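Local coordinates for DUF917 domain-containing protein (Chromobacterium violaceum, PDB 2O3I) that is of unknown function but belongs to the DUF917 family, with sequence regions resembling the N-terminal and C-terminal domains of the S-Me-THD family, at residues 33-44 with 75-84; 141-149 with 209-220. The protein carries 2 engineered substitutions. One frame throughout, in Å; residues are numbered along the deposited sequence.

Interaction 1: residues 33-44 with 75-84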
loop_
_atom_site.group_PDB
_atom_site.type_symbol
_atom_site.label_atom_id
_atom_site.label_comp_id
_atom_site.label_asym_id
_atom_site.label_seq_id
_atom_site.Cartn_x
_atom_site.Cartn_y
_atom_site.Cartn_z
ATOM N N HIS A 33 -23.440 13.521 11.214
ATOM C CA HIS A 33 -22.539 14.635 10.973
ATOM C C HIS A 33 -22.556 15.018 9.500
ATOM O O HIS A 33 -22.532 16.202 9.154
ATOM C CB HIS A 33 -21.115 14.256 11.375
ATOM C CG HIS A 33 -20.858 14.344 12.846
ATOM N ND1 HIS A 33 -19.772 13.744 13.448
ATOM C CD2 HIS A 33 -21.539 14.972 13.834
ATOM C CE1 HIS A 33 -19.799 13.995 14.745
ATOM N NE2 HIS A 33 -20.860 14.737 15.006
ATOM N N LEU A 34 -22.593 14.010 8.633
ATOM C CA LEU A 34 -22.601 14.243 7.194
ATOM C C LEU A 34 -23.958 14.733 6.691
ATOM O O LEU A 34 -24.033 15.651 5.867
ATOM C CB LEU A 34 -22.208 12.964 6.452
ATOM C CG LEU A 34 -20.741 12.533 6.507
ATOM C CD1 LEU A 34 -20.587 11.166 5.870
ATOM C CD2 LEU A 34 -19.879 13.559 5.773
ATOM N N ALA A 35 -25.025 14.119 7.193
ATOM C CA ALA A 35 -26.382 14.480 6.793
ATOM C C ALA A 35 -26.778 15.891 7.232
ATOM O O ALA A 35 -27.571 16.555 6.563
ATOM C CB ALA A 35 -27.370 13.467 7.349
ATOM N N ALA A 36 -26.225 16.346 8.352
ATOM C CA ALA A 36 -26.538 17.675 8.865
ATOM C C ALA A 36 -26.234 18.789 7.867
ATOM O O ALA A 36 -26.879 19.836 7.893
ATOM C CB ALA A 36 -25.775 17.926 10.156
ATOM N N ASN A 37 -25.261 18.563 6.985
ATOM C CA ASN A 37 -24.881 19.575 6.002
ATOM C C ASN A 37 -25.466 19.382 4.608
ATOM O O ASN A 37 -25.113 20.117 3.685
ATOM C CB ASN A 37 -23.356 19.662 5.884
ATOM C CG ASN A 37 -22.705 20.235 7.128
ATOM O OD1 ASN A 37 -23.015 21.354 7.544
ATOM N ND2 ASN A 37 -21.794 19.472 7.725
ATOM N N PHE A 38 -26.347 18.401 4.442
ATOM C CA PHE A 38 -26.945 18.163 3.135
ATOM C C PHE A 38 -28.098 19.119 2.877
ATOM O O PHE A 38 -29.131 19.057 3.533
ATOM C CB PHE A 38 -27.462 16.728 3.017
ATOM C CG PHE A 38 -28.047 16.401 1.663
ATOM C CD1 PHE A 38 -29.252 15.716 1.560
ATOM C CD2 PHE A 38 -27.389 16.765 0.491
ATOM C CE1 PHE A 38 -29.797 15.401 0.313
ATOM C CE2 PHE A 38 -27.928 16.455 -0.761
ATOM C CZ PHE A 38 -29.135 15.771 -0.846
ATOM N N ARG A 39 -27.911 20.003 1.909
ATOM C CA ARG A 39 -28.934 20.963 1.527
ATOM C C ARG A 39 -28.450 21.625 0.243
ATOM O O ARG A 39 -27.242 21.763 0.032
ATOM C CB ARG A 39 -29.125 22.007 2.625
ATOM C CG ARG A 39 -27.876 22.781 2.932
ATOM C CD ARG A 39 -28.077 23.721 4.105
ATOM N NE ARG A 39 -26.893 24.548 4.312
ATOM C CZ ARG A 39 -26.457 25.458 3.444
ATOM N NH1 ARG A 39 -27.111 25.666 2.305
ATOM N NH2 ARG A 39 -25.361 26.158 3.713
ATOM N N LYS A 40 -29.376 22.016 -0.624
ATOM C CA LYS A 40 -28.971 22.646 -1.875
ATOM C C LYS A 40 -28.130 23.892 -1.591
ATOM O O LYS A 40 -28.459 24.693 -0.717
ATOM C CB LYS A 40 -30.198 23.020 -2.716
ATOM C CG LYS A 40 -29.882 23.278 -4.190
ATOM C CD LYS A 40 -31.150 23.578 -4.991
ATOM C CE LYS A 40 -30.880 23.595 -6.497
ATOM N NZ LYS A 40 -29.860 24.612 -6.903
ATOM N N GLY A 41 -27.035 24.039 -2.324
ATOM C CA GLY A 41 -26.171 25.184 -2.128
ATOM C C GLY A 41 -24.948 25.115 -3.016
ATOM O O GLY A 41 -24.988 24.547 -4.108
ATOM N N ASP A 42 -23.852 25.699 -2.551
ATOM C CA ASP A 42 -22.615 25.687 -3.313
ATOM C C ASP A 42 -22.118 24.252 -3.466
ATOM O O ASP A 42 -21.912 23.777 -4.580
ATOM C CB ASP A 42 -21.543 26.519 -2.607
ATOM C CG ASP A 42 -20.314 26.726 -3.468
ATOM O OD1 ASP A 42 -19.191 26.689 -2.926
ATOM O OD2 ASP A 42 -20.471 26.936 -4.689
ATOM N N TYR A 43 -21.941 23.562 -2.342
ATOM C CA TYR A 43 -21.449 22.185 -2.361
ATOM C C TYR A 43 -22.418 21.191 -3.025
ATOM O O TYR A 43 -22.023 20.476 -3.942
ATOM C CB TYR A 43 -21.101 21.736 -0.937
ATOM C CG TYR A 43 -20.278 20.460 -0.862
ATOM C CD1 TYR A 43 -20.887 19.201 -0.932
ATOM C CD2 TYR A 43 -18.886 20.513 -0.709
ATOM C CE1 TYR A 43 -20.128 18.027 -0.843
ATOM C CE2 TYR A 43 -18.120 19.345 -0.625
ATOM C CZ TYR A 43 -18.749 18.110 -0.689
ATOM O OH TYR A 43 -18.003 16.965 -0.581
ATOM N N TYR A 44 -23.672 21.147 -2.577
ATOM C CA TYR A 44 -24.654 20.234 -3.164
ATOM C C TYR A 44 -25.578 20.965 -4.135
ATOM O O TYR A 44 -26.458 21.719 -3.721
ATOM C CB TYR A 44 -25.497 19.564 -2.074
ATOM C CG TYR A 44 -24.713 18.661 -1.148
ATOM C CD1 TYR A 44 -24.414 19.059 0.158
ATOM C CD2 TYR A 44 -24.265 17.406 -1.579
ATOM C CE1 TYR A 44 -23.689 18.230 1.018
ATOM C CE2 TYR A 44 -23.538 16.569 -0.728
ATOM C CZ TYR A 44 -23.254 16.993 0.569
ATOM O OH TYR A 44 -22.513 16.199 1.404
ATOM N N ASN A 75 -15.539 10.229 12.308
ATOM C CA ASN A 75 -16.517 10.939 13.135
ATOM C C ASN A 75 -16.297 12.450 13.109
ATOM O O ASN A 75 -17.085 13.201 13.674
ATOM C CB ASN A 75 -16.457 10.470 14.597
ATOM C CG ASN A 75 -17.204 9.166 14.834
ATOM O OD1 ASN A 75 -18.368 9.024 14.459
ATOM N ND2 ASN A 75 -16.539 8.212 15.473
ATOM N N GLN A 76 -15.232 12.895 12.452
ATOM C CA GLN A 76 -14.917 14.318 12.391
ATOM C C GLN A 76 -15.291 14.960 11.061
ATOM O O GLN A 76 -15.319 16.185 10.934
ATOM C CB GLN A 76 -13.423 14.524 12.646
ATOM C CG GLN A 76 -12.937 13.984 13.986
ATOM C CD GLN A 76 -11.433 14.126 14.153
ATOM O OE1 GLN A 76 -10.884 15.222 13.999
ATOM N NE2 GLN A 76 -10.759 13.020 14.472
ATOM N N VAL A 77 -15.582 14.127 10.071
ATOM C CA VAL A 77 -15.938 14.606 8.745
ATOM C C VAL A 77 -17.285 15.325 8.721
ATOM O O VAL A 77 -18.221 14.931 9.411
ATOM C CB VAL A 77 -15.967 13.437 7.750
ATOM C CG1 VAL A 77 -16.306 13.939 6.368
ATOM C CG2 VAL A 77 -14.616 12.743 7.740
ATOM N N GLN A 78 -17.356 16.390 7.924
ATOM C CA GLN A 78 -18.565 17.192 7.763
ATOM C C GLN A 78 -19.107 17.032 6.342
ATOM O O GLN A 78 -20.315 16.991 6.129
ATOM C CB GLN A 78 -18.269 18.671 8.017
ATOM C CG GLN A 78 -17.993 19.043 9.461
ATOM C CD GLN A 78 -19.196 18.824 10.355
ATOM O OE1 GLN A 78 -19.427 17.717 10.846
ATOM N NE2 GLN A 78 -19.981 19.880 10.561
ATOM N N TRP A 79 -18.198 16.963 5.371
ATOM C CA TRP A 79 -18.569 16.785 3.966
ATOM C C TRP A 79 -17.801 15.573 3.431
ATOM O O TRP A 79 -16.668 15.329 3.830
ATOM C CB TRP A 79 -18.225 18.039 3.153
ATOM C CG TRP A 79 -18.616 19.317 3.846
ATOM C CD1 TRP A 79 -17.942 19.942 4.858
ATOM C CD2 TRP A 79 -19.791 20.095 3.608
ATOM N NE1 TRP A 79 -18.625 21.060 5.266
ATOM C CE2 TRP A 79 -19.764 21.180 4.516
ATOM C CE3 TRP A 79 -20.866 19.983 2.717
ATOM C CZ2 TRP A 79 -20.769 22.146 4.560
ATOM C CZ3 TRP A 79 -21.866 20.943 2.760
ATOM C CH2 TRP A 79 -21.811 22.012 3.677
ATOM N N PRO A 80 -18.412 14.793 2.530
ATOM C CA PRO A 80 -17.740 13.611 1.982
ATOM C C PRO A 80 -16.767 13.896 0.839
ATOM O O PRO A 80 -16.912 13.350 -0.255
ATOM C CB PRO A 80 -18.909 12.748 1.534
ATOM C CG PRO A 80 -19.862 13.771 1.009
ATOM C CD PRO A 80 -19.807 14.870 2.059
ATOM N N ASN A 81 -15.776 14.744 1.091
ATOM C CA ASN A 81 -14.804 15.080 0.056
ATOM C C ASN A 81 -14.077 13.856 -0.491
ATOM O O ASN A 81 -13.916 13.716 -1.704
ATOM C CB ASN A 81 -13.784 16.097 0.580
ATOM C CG ASN A 81 -14.361 17.495 0.702
ATOM O OD1 ASN A 81 -15.517 17.731 0.347
ATOM N ND2 ASN A 81 -13.556 18.430 1.199
ATOM N N GLY A 82 -13.641 12.971 0.399
ATOM C CA GLY A 82 -12.936 11.776 -0.038
ATOM C C GLY A 82 -13.730 10.925 -1.018
ATOM O O GLY A 82 -13.260 10.666 -2.127
ATOM N N PRO A 83 -14.929 10.457 -0.632
ATOM C CA PRO A 83 -15.756 9.636 -1.522
ATOM C C PRO A 83 -16.096 10.357 -2.828
ATOM O O PRO A 83 -16.082 9.758 -3.901
ATOM C CB PRO A 83 -16.993 9.348 -0.671
ATOM C CG PRO A 83 -16.421 9.258 0.706
ATOM C CD PRO A 83 -15.472 10.447 0.739
ATOM N N VAL A 84 -16.411 11.642 -2.731
ATOM C CA VAL A 84 -16.735 12.422 -3.920
ATOM C C VAL A 84 -15.528 12.425 -4.864
ATOM O O VAL A 84 -15.655 12.200 -6.075
ATOM C CB VAL A 84 -17.101 13.880 -3.542
ATOM C CG1 VAL A 84 -17.156 14.743 -4.784
ATOM C CG2 VAL A 84 -18.440 13.915 -2.832
HETATM O O HOH W 1 -22.484 16.905 4.133
#
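The side chain of N37 lies flat on the indole of W79, amide and ring only 16° from parallel, and places its CB over the ring face as a CH-pi contact, 3.7 Å from the centroid of the six-membered ring. The pair illustrates how a loop following a helix, here helix 28-35, can be anchored to the coil leading into another, helix 81-96. N37 ND2 then gives a hydrogen bond to Q78 O at 3.3 Å, arriving from above the carbonyl plane. Y43 and Y44 complete an aromatic cluster with W79: Y43 CG packs 3.7 Å from W79 CE3, while Y44 meets the indole rim to rim. Y43 swings its ring away from its own amide nitrogen (chi1 -166°), past W79, and its OH donates to N81 OD1, 2.8 Å away and in the carbonyl plane; N81 ND2 in turn binds E161 O. Deeper in, L34 CD2 rests 3.6 Å from V77 CG1, and at the far end H33 ND1 makes a weak bond to N75 O. One water ties the centre together, accepting from Y44 OH and donating to L34 O and, at 2.9 Å, to Q78 O. Two backbone carbonyls that could not pair directly are thus bridged, the orientation of the water is defined by its three partners, and Q78 O receives two donors.

Interaction 2: residues 141-149 with 209-220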
loop_
_atom_site.group_PDB
_atom_site.type_symbol
_atom_site.label_atom_id
_atom_site.label_comp_id
_atom_site.label_asym_id
_atom_site.label_seq_id
_atom_site.Cartn_x
_atom_site.Cartn_y
_atom_site.Cartn_z
ATOM N N LEU A 141 -14.164 -7.370 2.582
ATOM C CA LEU A 141 -14.635 -7.413 1.199
ATOM C C LEU A 141 -15.112 -8.719 0.559
ATOM O O LEU A 141 -16.053 -8.700 -0.231
ATOM C CB LEU A 141 -13.582 -6.773 0.291
ATOM C CG LEU A 141 -13.189 -5.323 0.611
ATOM C CD1 LEU A 141 -12.068 -4.900 -0.328
ATOM C CD2 LEU A 141 -14.389 -4.392 0.473
ATOM N N PRO A 142 -14.472 -9.861 0.859
ATOM C CA PRO A 142 -14.951 -11.103 0.229
ATOM C C PRO A 142 -16.350 -11.563 0.660
ATOM O O PRO A 142 -16.907 -12.507 0.094
ATOM C CB PRO A 142 -13.866 -12.123 0.593
ATOM C CG PRO A 142 -13.283 -11.577 1.875
ATOM C CD PRO A 142 -13.216 -10.092 1.595
HETATM N N MSE A 143 -16.913 -10.903 1.663
HETATM C CA MSE A 143 -18.239 -11.270 2.140
HETATM C C MSE A 143 -19.331 -10.504 1.402
HETATM O O MSE A 143 -20.515 -10.732 1.633
HETATM C CB MSE A 143 -18.335 -11.059 3.660
HETATM C CG MSE A 143 -17.749 -12.233 4.454
HETATM SE SE MSE A 143 -17.167 -11.862 6.279
HETATM C CE MSE A 143 -15.283 -11.649 5.930
ATOM N N LEU A 144 -18.927 -9.603 0.511
ATOM C CA LEU A 144 -19.886 -8.836 -0.280
ATOM C C LEU A 144 -20.114 -9.555 -1.604
ATOM O O LEU A 144 -19.194 -10.167 -2.145
ATOM C CB LEU A 144 -19.364 -7.422 -0.544
ATOM C CG LEU A 144 -19.138 -6.565 0.701
ATOM C CD1 LEU A 144 -18.648 -5.188 0.290
ATOM C CD2 LEU A 144 -20.439 -6.458 1.489
ATOM N N THR A 145 -21.333 -9.479 -2.128
ATOM C CA THR A 145 -21.655 -10.159 -3.382
ATOM C C THR A 145 -20.816 -9.716 -4.581
ATOM O O THR A 145 -20.665 -10.473 -5.549
ATOM C CB THR A 145 -23.153 -10.021 -3.715
ATOM O OG1 THR A 145 -23.542 -8.647 -3.672
ATOM C CG2 THR A 145 -23.977 -10.801 -2.711
ATOM N N TYR A 146 -20.259 -8.506 -4.508
ATOM C CA TYR A 146 -19.417 -7.976 -5.583
ATOM C C TYR A 146 -18.249 -8.937 -5.803
ATOM O O TYR A 146 -17.905 -9.280 -6.940
ATOM C CB TYR A 146 -18.849 -6.594 -5.208
ATOM C CG TYR A 146 -19.874 -5.544 -4.835
ATOM C CD1 TYR A 146 -20.680 -4.942 -5.804
ATOM C CD2 TYR A 146 -20.034 -5.151 -3.511
ATOM C CE1 TYR A 146 -21.624 -3.972 -5.456
ATOM C CE2 TYR A 146 -20.970 -4.184 -3.153
ATOM C CZ TYR A 146 -21.764 -3.599 -4.126
ATOM O OH TYR A 146 -22.708 -2.662 -3.760
ATOM N N ALA A 147 -17.639 -9.363 -4.701
ATOM C CA ALA A 147 -16.509 -10.279 -4.752
ATOM C C ALA A 147 -16.906 -11.678 -5.249
ATOM O O ALA A 147 -16.176 -12.300 -6.024
ATOM C CB ALA A 147 -15.854 -10.371 -3.373
ATOM N N ALA A 148 -18.060 -12.169 -4.808
ATOM C CA ALA A 148 -18.533 -13.489 -5.216
ATOM C C ALA A 148 -18.845 -13.524 -6.711
ATOM O O ALA A 148 -18.546 -14.512 -7.398
ATOM C CB ALA A 148 -19.777 -13.874 -4.411
ATOM N N ALA A 149 -19.453 -12.449 -7.203
ATOM C CA ALA A 149 -19.804 -12.340 -8.611
ATOM C C ALA A 149 -18.551 -12.199 -9.469
ATOM O O ALA A 149 -18.619 -12.263 -10.690
ATOM C CB ALA A 149 -20.719 -11.144 -8.833
ATOM N N TRP A 209 -14.813 -1.535 -7.840
ATOM C CA TRP A 209 -15.826 -2.393 -8.440
ATOM C C TRP A 209 -16.698 -1.685 -9.490
ATOM O O TRP A 209 -17.931 -1.778 -9.477
ATOM C CB TRP A 209 -16.701 -3.022 -7.339
ATOM C CG TRP A 209 -16.046 -4.212 -6.653
ATOM C CD1 TRP A 209 -15.322 -5.205 -7.255
ATOM C CD2 TRP A 209 -16.126 -4.564 -5.266
ATOM N NE1 TRP A 209 -14.952 -6.151 -6.335
ATOM C CE2 TRP A 209 -15.431 -5.787 -5.105
ATOM C CE3 TRP A 209 -16.720 -3.967 -4.144
ATOM C CZ2 TRP A 209 -15.311 -6.430 -3.866
ATOM C CZ3 TRP A 209 -16.602 -4.606 -2.906
ATOM C CH2 TRP A 209 -15.902 -5.826 -2.780
HETATM N N MSE A 210 -16.048 -0.972 -10.399
HETATM C CA MSE A 210 -16.764 -0.297 -11.472
HETATM C C MSE A 210 -17.490 -1.384 -12.269
HETATM O O MSE A 210 -16.915 -2.435 -12.563
HETATM C CB MSE A 210 -15.784 0.450 -12.372
HETATM C CG MSE A 210 -15.094 1.626 -11.704
HETATM SE SE MSE A 210 -13.834 2.490 -12.905
HETATM C CE MSE A 210 -12.263 1.453 -12.441
HETATM N N MSE A 211 -18.750 -1.139 -12.616
HETATM C CA MSE A 211 -19.525 -2.135 -13.349
HETATM C C MSE A 211 -20.360 -1.581 -14.499
HETATM O O MSE A 211 -20.833 -0.440 -14.461
HETATM C CB MSE A 211 -20.467 -2.873 -12.389
HETATM C CG MSE A 211 -19.770 -3.554 -11.212
HETATM SE SE MSE A 211 -21.003 -3.984 -9.759
HETATM C CE MSE A 211 -20.055 -5.406 -8.933
ATOM N N SER A 212 -20.547 -2.420 -15.512
ATOM C CA SER A 212 -21.366 -2.083 -16.662
ATOM C C SER A 212 -22.735 -2.603 -16.247
ATOM O O SER A 212 -22.829 -3.401 -15.321
ATOM C CB SER A 212 -20.868 -2.819 -17.897
ATOM N N PRO A 213 -23.813 -2.150 -16.905
ATOM C CA PRO A 213 -25.148 -2.634 -16.527
ATOM C C PRO A 213 -25.285 -4.160 -16.577
ATOM O O PRO A 213 -26.105 -4.743 -15.869
ATOM C CB PRO A 213 -26.063 -1.943 -17.538
ATOM C CG PRO A 213 -25.358 -0.640 -17.781
ATOM C CD PRO A 213 -23.908 -1.068 -17.904
ATOM N N ALA A 214 -24.474 -4.798 -17.414
ATOM C CA ALA A 214 -24.519 -6.245 -17.567
ATOM C C ALA A 214 -24.090 -6.936 -16.283
ATOM O O ALA A 214 -24.712 -7.911 -15.851
ATOM C CB ALA A 214 -23.621 -6.676 -18.726
ATOM N N GLN A 215 -23.031 -6.422 -15.671
ATOM C CA GLN A 215 -22.512 -6.988 -14.432
ATOM C C GLN A 215 -23.395 -6.737 -13.217
ATOM O O GLN A 215 -23.470 -7.576 -12.329
ATOM C CB GLN A 215 -21.118 -6.433 -14.137
ATOM C CG GLN A 215 -20.063 -6.831 -15.136
ATOM C CD GLN A 215 -18.729 -6.165 -14.863
ATOM O OE1 GLN A 215 -18.621 -4.938 -14.871
ATOM N NE2 GLN A 215 -17.701 -6.975 -14.619
ATOM N N LEU A 216 -24.061 -5.584 -13.176
ATOM C CA LEU A 216 -24.903 -5.230 -12.031
ATOM C C LEU A 216 -25.811 -6.310 -11.472
ATOM O O LEU A 216 -25.782 -6.581 -10.274
ATOM C CB LEU A 216 -25.776 -4.020 -12.345
ATOM C CG LEU A 216 -25.350 -2.649 -11.834
ATOM C CD1 LEU A 216 -26.616 -1.801 -11.723
ATOM C CD2 LEU A 216 -24.660 -2.742 -10.484
ATOM N N GLY A 217 -26.638 -6.895 -12.335
ATOM C CA GLY A 217 -27.565 -7.927 -11.911
ATOM C C GLY A 217 -26.987 -8.997 -11.008
ATOM O O GLY A 217 -27.332 -9.082 -9.823
ATOM N N GLY A 218 -26.109 -9.823 -11.565
ATOM C CA GLY A 218 -25.505 -10.892 -10.789
ATOM C C GLY A 218 -24.660 -10.379 -9.644
ATOM O O GLY A 218 -24.475 -11.063 -8.640
ATOM N N ALA A 219 -24.157 -9.159 -9.784
ATOM C CA ALA A 219 -23.303 -8.568 -8.761
ATOM C C ALA A 219 -24.078 -8.088 -7.541
ATOM O O ALA A 219 -23.553 -8.079 -6.431
ATOM C CB ALA A 219 -22.503 -7.417 -9.358
ATOM N N LEU A 220 -25.332 -7.699 -7.751
ATOM C CA LEU A 220 -26.169 -7.214 -6.668
ATOM C C LEU A 220 -27.430 -8.063 -6.490
ATOM O O LEU A 220 -28.538 -7.612 -6.784
ATOM C CB LEU A 220 -26.562 -5.749 -6.922
ATOM C CG LEU A 220 -25.522 -4.623 -6.750
ATOM C CD1 LEU A 220 -24.351 -4.829 -7.677
ATOM C CD2 LEU A 220 -26.166 -3.281 -7.058
#
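Y146, on the short helix 145-148, and W209, near the end of strand 203-211, form a CH-pi contact where a helix packs against the mixed sheet, and so join parts of the chain that belong to the N-terminal and C-terminal S-Me-THD-like sequence families. The tyrosine shows how one side chain can serve several neighbours in turn. Its CB sits over the middle of the six-membered ring of W209, 3.4 Å from the centroid and 11° off the ring normal. From there CG lies anti to the carbonyl carbon (chi1 -56°), which carries the phenol across the indole: CG comes to 3.6 Å from W209 CE3, and CD2 to 3.5 Å from W209 CZ3. The two rings are roughly parallel but slid so far apart that they hardly overlap. On the other branch CD1 is closely approached by the methyl CE of selenomethionine M211, which lies in the plane of the ring; the selenium stands farther off, 5.3 Å from the ring centroid and also at the edge, a Met-aromatic contact. Next along this branch, CE1 meets L220 CD1 at 3.6 Å. The tip leaves the two segments altogether, its OH bonding to A106 O.

Two leucines touch the outer end of the indole: L141 CD2 meets W209 CH2, and L144 CD1 lies 3.8 Å from W209 CZ3. Past 145-148, A149 CB packs against A219 CA, at the end of helix 213-219. Beside it, T145 OG1 lies 2.8 Å from A219 O, with G133 O also near enough to accept its single proton.

In the fold
From the N terminus, helix 28-35 and the loop after it are met by 75-84, so interaction 1 closes a loop of 30 residues that contains strands 49-52 and 61-69. The chain then runs through helix 81-96 and further strands before interaction 2 opens at 141-149; its 59-residue loop includes strands 156-159 and 165-171 and helix 183-194. The two follow in series, neither nesting nor crossing, with nearest atoms about 11 Å apart. Strand 61-69 is their common neighbour: Y67 packs against L34 and V77 of interaction 1, while M64 touches W209 and C62 bonds through its backbone to M211 of interaction 2.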